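CaaX farnesyltransferase beta subunit Ram1 (Aspergillus fumigatus, PDB 4L9P) is the probable peptide-binding subunit of a zinc-dependent enzyme that transfers farnesyl from farnesyl diphosphate to the cysteine of C-terminal CaaX sequences. Local coordinates at residues B[222-227]-B[264-269]; B[260-265]-B[507-512]. One frame throughout, in Å; residues are numbered along the deposited sequence.

Contact 1. Residues B[222-227]-B[264-269]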
loop_
_atom_site.group_PDB
_atom_site.type_symbol
_atom_site.label_atom_id
_atom_site.label_comp_id
_atom_site.label_asym_id
_atom_site.label_seq_id
_atom_site.Cartn_x
_atom_site.Cartn_y
_atom_site.Cartn_z
ATOM N N ILE B 222 1.581 -26.782 -5.754
ATOM C CA ILE B 222 2.222 -26.161 -4.597
ATOM C C ILE B 222 2.739 -27.186 -3.585
ATOM O O ILE B 222 1.988 -28.043 -3.150
ATOM C CB ILE B 222 1.254 -25.207 -3.880
ATOM C CG1 ILE B 222 0.663 -24.173 -4.864
ATOM C CG2 ILE B 222 1.982 -24.606 -2.628
ATOM C CD1 ILE B 222 -0.687 -23.495 -4.419
ATOM N N ASP B 223 4.018 -27.075 -3.175
ATOM C CA ASP B 223 4.533 -27.896 -2.087
ATOM C C ASP B 223 4.167 -27.173 -0.793
ATOM O O ASP B 223 4.831 -26.228 -0.382
ATOM C CB ASP B 223 6.057 -28.113 -2.213
ATOM C CG ASP B 223 6.627 -29.025 -1.114
ATOM O OD1 ASP B 223 6.010 -29.188 -0.032
ATOM O OD2 ASP B 223 7.699 -29.608 -1.348
ATOM N N ARG B 224 3.064 -27.596 -0.183
ATOM C CA ARG B 224 2.544 -26.872 0.999
ATOM C C ARG B 224 3.421 -26.954 2.203
ATOM O O ARG B 224 3.580 -25.937 2.908
ATOM C CB ARG B 224 1.211 -27.427 1.509
ATOM C CG ARG B 224 -0.036 -27.082 0.892
ATOM C CD ARG B 224 -0.913 -28.263 1.432
ATOM N NE ARG B 224 -1.685 -27.787 2.505
ATOM C CZ ARG B 224 -2.549 -28.426 3.256
ATOM N NH1 ARG B 224 -2.715 -29.772 3.266
ATOM N NH2 ARG B 224 -3.217 -27.639 4.075
ATOM N N LYS B 225 3.974 -28.137 2.497
ATOM C CA LYS B 225 4.872 -28.243 3.638
ATOM C C LYS B 225 6.112 -27.361 3.456
ATOM O O LYS B 225 6.545 -26.671 4.394
ATOM C CB LYS B 225 5.292 -29.708 3.892
ATOM C CG LYS B 225 6.166 -29.759 5.086
ATOM C CD LYS B 225 6.356 -31.146 5.570
ATOM C CE LYS B 225 6.303 -31.133 7.028
ATOM N NZ LYS B 225 6.411 -32.502 7.474
ATOM N N ALA B 226 6.681 -27.344 2.238
ATOM C CA ALA B 226 7.879 -26.554 2.043
ATOM C C ALA B 226 7.503 -25.060 2.090
ATOM O O ALA B 226 8.277 -24.237 2.601
ATOM C CB ALA B 226 8.529 -26.922 0.722
ATOM N N MET B 227 6.322 -24.702 1.586
ATOM C CA MET B 227 5.874 -23.309 1.732
ATOM C C MET B 227 5.781 -22.874 3.192
ATOM O O MET B 227 6.178 -21.737 3.538
ATOM C CB MET B 227 4.478 -23.138 1.101
ATOM C CG MET B 227 3.899 -21.706 1.185
ATOM S SD MET B 227 4.725 -20.551 0.028
ATOM C CE MET B 227 4.007 -21.063 -1.522
ATOM N N LEU B 264 -3.886 -21.556 1.654
ATOM C CA LEU B 264 -3.331 -22.911 1.592
ATOM C C LEU B 264 -3.617 -23.700 2.896
ATOM O O LEU B 264 -3.155 -24.834 3.034
ATOM C CB LEU B 264 -1.819 -22.848 1.359
ATOM C CG LEU B 264 -1.406 -22.169 0.025
ATOM C CD1 LEU B 264 0.124 -22.302 -0.050
ATOM C CD2 LEU B 264 -2.115 -22.658 -1.237
ATOM N N ASP B 265 -4.381 -23.113 3.823
ATOM C CA ASP B 265 -4.682 -23.700 5.140
ATOM C C ASP B 265 -3.383 -24.253 5.778
ATOM O O ASP B 265 -3.311 -25.431 6.180
ATOM C CB ASP B 265 -5.730 -24.809 5.013
ATOM C CG ASP B 265 -6.188 -25.331 6.383
ATOM O OD1 ASP B 265 -6.208 -24.480 7.327
ATOM O OD2 ASP B 265 -6.454 -26.580 6.534
ATOM N N LEU B 266 -2.356 -23.424 5.865
ATOM C CA LEU B 266 -1.143 -23.902 6.502
ATOM C C LEU B 266 -1.321 -23.958 8.007
ATOM O O LEU B 266 -2.167 -23.269 8.580
ATOM C CB LEU B 266 0.030 -22.950 6.218
ATOM C CG LEU B 266 0.329 -22.782 4.712
ATOM C CD1 LEU B 266 1.551 -21.876 4.502
ATOM C CD2 LEU B 266 0.518 -24.146 3.986
ATOM N N PRO B 267 -0.518 -24.784 8.690
ATOM C CA PRO B 267 -0.646 -24.784 10.146
ATOM C C PRO B 267 -0.322 -23.434 10.762
ATOM O O PRO B 267 0.608 -22.748 10.325
ATOM C CB PRO B 267 0.427 -25.826 10.584
ATOM C CG PRO B 267 0.613 -26.705 9.413
ATOM C CD PRO B 267 0.475 -25.756 8.197
ATOM N N LEU B 268 -1.094 -23.042 11.757
ATOM C CA LEU B 268 -0.864 -21.818 12.511
ATOM C C LEU B 268 0.458 -21.815 13.278
ATOM O O LEU B 268 1.114 -20.753 13.382
ATOM C CB LEU B 268 -2.048 -21.633 13.461
ATOM C CG LEU B 268 -1.975 -20.496 14.430
ATOM C CD1 LEU B 268 -1.926 -19.194 13.678
ATOM C CD2 LEU B 268 -3.252 -20.528 15.367
ATOM N N ALA B 269 0.861 -22.980 13.808
ATOM C CA ALA B 269 2.110 -23.014 14.518
ATOM C C ALA B 269 3.293 -22.764 13.601
ATOM O O ALA B 269 3.315 -23.186 12.441
ATOM C CB ALA B 269 2.333 -24.407 15.120
HETATM O O HOH W 1 -5.213 -28.638 5.589
#
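R224 reaches from the first turn of helix 224-234 to the backbone carbonyl of L264, where helix 251-263 has just ended. NH2 of R224 lies 3.0 Å from O of L264, a bond with an N-H...O angle of 147° that arrives in the carbonyl plane, though the oxygen is tilted 19° out of the guanidinium plane. NE of R224 adds a weak second bond to the same oxygen. A long, bent side chain suits this task: the kink at chi3 (101°) turns the guanidinium so that NE and NH2 both come to one acceptor. In the plane of the group, NH2 also gives a bond to a water that lies 2.6 Å from OD2 of D265, so the two opposite charges are bridged by water.

Leucines pack beside this polar site. CD2 of L264 touches CD1 of I222 at 3.6 Å, while its other branch, CD1, faces CG2 of I222 and CG of M227. The flexible methionine crosses both L264 and L266 at about a right angle, its CG 4.1 Å from CD1 of L266. CD2 of L266 lies against O of R224, 3.7 Å away.

Further out, D223 is the N-cap of helix 224-234: its OD1 accepts from N of A226 at 3.0 Å, fixing the turn from which R224 springs. D265, with positive phi, closes helix 251-263 in a Schellman motif and forms a salt bridge to K458, while NH1 of R224 bonds to O of Q515. This is the junction of two consecutive helices in the alpha-alpha toroid. A buried guanidinium thus meets mainly carbonyl oxygens, and its positive charge probably complements the C-terminal end of the helix 251-263 dipole.

Contact 2. Residues B[260-265]-B[507-512]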
loop_
_atom_site.group_PDB
_atom_site.type_symbol
_atom_site.label_atom_id
_atom_site.label_comp_id
_atom_site.label_asym_id
_atom_site.label_seq_id
_atom_site.Cartn_x
_atom_site.Cartn_y
_atom_site.Cartn_z
ATOM N N VAL B 260 -1.203 -16.064 1.726
ATOM C CA VAL B 260 -0.759 -17.410 1.297
ATOM C C VAL B 260 -1.060 -18.455 2.382
ATOM O O VAL B 260 -1.568 -19.552 2.088
ATOM C CB VAL B 260 0.713 -17.404 0.992
ATOM C CG1 VAL B 260 1.301 -18.830 0.770
ATOM C CG2 VAL B 260 0.960 -16.521 -0.281
ATOM N N HIS B 261 -0.764 -18.081 3.629
ATOM C CA HIS B 261 -0.990 -19.009 4.752
ATOM C C HIS B 261 -2.462 -19.401 4.819
ATOM O O HIS B 261 -2.792 -20.596 4.985
ATOM C CB HIS B 261 -0.517 -18.291 6.012
ATOM C CG HIS B 261 -0.511 -19.147 7.239
ATOM N ND1 HIS B 261 -1.670 -19.566 7.870
ATOM C CD2 HIS B 261 0.530 -19.706 7.914
ATOM C CE1 HIS B 261 -1.328 -20.332 8.911
ATOM N NE2 HIS B 261 0.001 -20.435 8.953
ATOM N N ALA B 262 -3.355 -18.418 4.736
ATOM C CA ALA B 262 -4.791 -18.677 4.852
ATOM C C ALA B 262 -5.322 -19.481 3.671
ATOM O O ALA B 262 -6.061 -20.458 3.855
ATOM C CB ALA B 262 -5.579 -17.361 4.916
ATOM N N LEU B 263 -4.982 -19.079 2.440
ATOM C CA LEU B 263 -5.598 -19.778 1.312
ATOM C C LEU B 263 -5.096 -21.239 1.178
ATOM O O LEU B 263 -5.806 -22.057 0.615
ATOM C CB LEU B 263 -5.335 -19.032 -0.008
ATOM C CG LEU B 263 -6.084 -17.714 -0.071
ATOM C CD1 LEU B 263 -5.647 -16.953 -1.383
ATOM C CD2 LEU B 263 -7.598 -17.906 -0.105
ATOM N N LEU B 264 -3.886 -21.556 1.654
ATOM C CA LEU B 264 -3.331 -22.911 1.592
ATOM C C LEU B 264 -3.617 -23.700 2.896
ATOM O O LEU B 264 -3.155 -24.834 3.034
ATOM C CB LEU B 264 -1.819 -22.848 1.359
ATOM C CG LEU B 264 -1.406 -22.169 0.025
ATOM C CD1 LEU B 264 0.124 -22.302 -0.050
ATOM C CD2 LEU B 264 -2.115 -22.658 -1.237
ATOM N N ASP B 265 -4.381 -23.113 3.823
ATOM C CA ASP B 265 -4.682 -23.700 5.140
ATOM C C ASP B 265 -3.383 -24.253 5.778
ATOM O O ASP B 265 -3.311 -25.431 6.180
ATOM C CB ASP B 265 -5.730 -24.809 5.013
ATOM C CG ASP B 265 -6.188 -25.331 6.383
ATOM O OD1 ASP B 265 -6.208 -24.480 7.327
ATOM O OD2 ASP B 265 -6.454 -26.580 6.534
ATOM N N ASP B 507 -12.960 -21.909 -2.906
ATOM C CA ASP B 507 -12.671 -23.230 -3.433
ATOM C C ASP B 507 -11.256 -23.683 -3.062
ATOM O O ASP B 507 -11.035 -24.858 -2.711
ATOM C CB ASP B 507 -12.792 -23.264 -4.953
ATOM C CG ASP B 507 -14.233 -23.317 -5.448
ATOM O OD1 ASP B 507 -15.160 -23.525 -4.631
ATOM O OD2 ASP B 507 -14.389 -23.112 -6.672
ATOM N N ILE B 508 -10.265 -22.782 -3.139
ATOM C CA ILE B 508 -8.927 -23.200 -2.809
ATOM C C ILE B 508 -8.791 -23.485 -1.321
ATOM O O ILE B 508 -8.179 -24.488 -0.951
ATOM C CB ILE B 508 -7.877 -22.197 -3.335
ATOM C CG1 ILE B 508 -6.463 -22.837 -3.266
ATOM C CG2 ILE B 508 -7.938 -20.857 -2.563
ATOM C CD1 ILE B 508 -5.377 -21.982 -4.007
ATOM N N ARG B 509 -9.353 -22.632 -0.484
ATOM C CA ARG B 509 -9.263 -22.850 0.975
ATOM C C ARG B 509 -9.925 -24.185 1.358
ATOM O O ARG B 509 -9.359 -24.958 2.144
ATOM C CB ARG B 509 -9.976 -21.698 1.722
ATOM C CG ARG B 509 -10.171 -21.926 3.218
ATOM C CD ARG B 509 -8.856 -21.994 4.006
ATOM N NE ARG B 509 -9.172 -22.233 5.395
ATOM C CZ ARG B 509 -8.429 -21.885 6.439
ATOM N NH1 ARG B 509 -7.273 -21.230 6.284
ATOM N NH2 ARG B 509 -8.874 -22.187 7.681
ATOM N N VAL B 510 -11.114 -24.445 0.803
ATOM C CA VAL B 510 -11.830 -25.648 1.189
ATOM C C VAL B 510 -11.099 -26.877 0.679
ATOM O O VAL B 510 -11.006 -27.890 1.402
ATOM C CB VAL B 510 -13.273 -25.596 0.658
ATOM C CG1 VAL B 510 -13.964 -26.998 0.815
ATOM C CG2 VAL B 510 -14.072 -24.533 1.407
ATOM N N TRP B 511 -10.531 -26.801 -0.520
ATOM C CA TRP B 511 -9.754 -27.937 -1.029
ATOM C C TRP B 511 -8.594 -28.256 -0.097
ATOM O O TRP B 511 -8.354 -29.433 0.266
ATOM C CB TRP B 511 -9.236 -27.696 -2.464
ATOM C CG TRP B 511 -8.612 -28.949 -3.103
ATOM C CD1 TRP B 511 -9.300 -29.969 -3.765
ATOM C CD2 TRP B 511 -7.223 -29.337 -3.133
ATOM N NE1 TRP B 511 -8.418 -30.919 -4.212
ATOM C CE2 TRP B 511 -7.146 -30.579 -3.814
ATOM C CE3 TRP B 511 -6.051 -28.770 -2.643
ATOM C CZ2 TRP B 511 -5.929 -31.235 -4.039
ATOM C CZ3 TRP B 511 -4.841 -29.430 -2.856
ATOM C CH2 TRP B 511 -4.791 -30.641 -3.542
ATOM N N PHE B 512 -7.873 -27.211 0.300
ATOM C CA PHE B 512 -6.736 -27.456 1.176
ATOM C C PHE B 512 -7.131 -27.911 2.565
ATOM O O PHE B 512 -6.441 -28.768 3.143
ATOM C CB PHE B 512 -5.795 -26.240 1.220
ATOM C CG PHE B 512 -4.867 -26.183 0.042
ATOM C CD1 PHE B 512 -3.841 -27.085 -0.071
ATOM C CD2 PHE B 512 -5.052 -25.276 -0.971
ATOM C CE1 PHE B 512 -2.996 -27.080 -1.188
ATOM C CE2 PHE B 512 -4.219 -25.287 -2.099
ATOM C CZ PHE B 512 -3.171 -26.169 -2.180
HETATM O O HOH W 2 -4.165 -21.469 7.656
HETATM O O HOH W 1 -5.213 -28.638 5.589
#
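R509 carries the polar side of this contact, sending its guanidinium from helix 502-513 to the end of helix 251-263. NH1 of R509 bonds to O of A262 at 2.8 Å, nearly straight at 169°, with the oxygen in the guanidinium plane and the donor on a carbonyl lone pair. That oxygen also accepts from N of D265, so one carbonyl serves both the helix end and the arginine. The bend at chi2 (65°) swings the R509 chain across to it.

The charges meet differently. OD1 of D265 sits over one face of the R509 guanidinium, toward its rim, and 3.5 Å from NH2; this long salt bridge is weak and one of charge alone, since no N-H points at the oxygen. Each ion has a stronger partner, K458 for D265 and E513 for R509. The water beside OD2 of D265 also lies 2.7 Å from O of F512, and so bridges the two segments.

In the alpha-alpha toroid of protein prenyltransferase beta subunits, helices pair into a ring; here helix 502-513, near the C-terminus, packs against the end of one of them.

The apolar contacts are close. F512 and L264 lie side by side, pointing the same way, with CD2 of L264 3.5 Å from CE2 of F512, and CA of L264 makes an off-centre CH-pi contact with the ring, 4.3 Å from its centroid. Beta-branched I508 brings CG2 to CD2 of L263, 3.9 Å away, the two side chains crossing at about a right angle. Backbone O of L263, buried without a hydrogen-bonding partner, receives a CA-H...O contact from R509 CA at 3.6 Å.

Overall arrangement
Both contacts are buried, away from the zinc and lipid sites, and their centres lie about 9 Å apart. They share L264 and D265, the two residues just past the end of helix 251-263: contact 1 sets this end against the start of the preceding helix 224-234, whereas contact 2 sets it against helix 502-513, far along the chain. In each an arginine seeks a carbonyl, one just past the helix end, the other inside its last turn. Contact 1 is otherwise aliphatic; contact 2 adds an aromatic ring and a long, weak ion pair. One water belongs to both, and R224 also packs on F512, so helices 224-234 and 502-513 meet directly beside the end of helix 251-263.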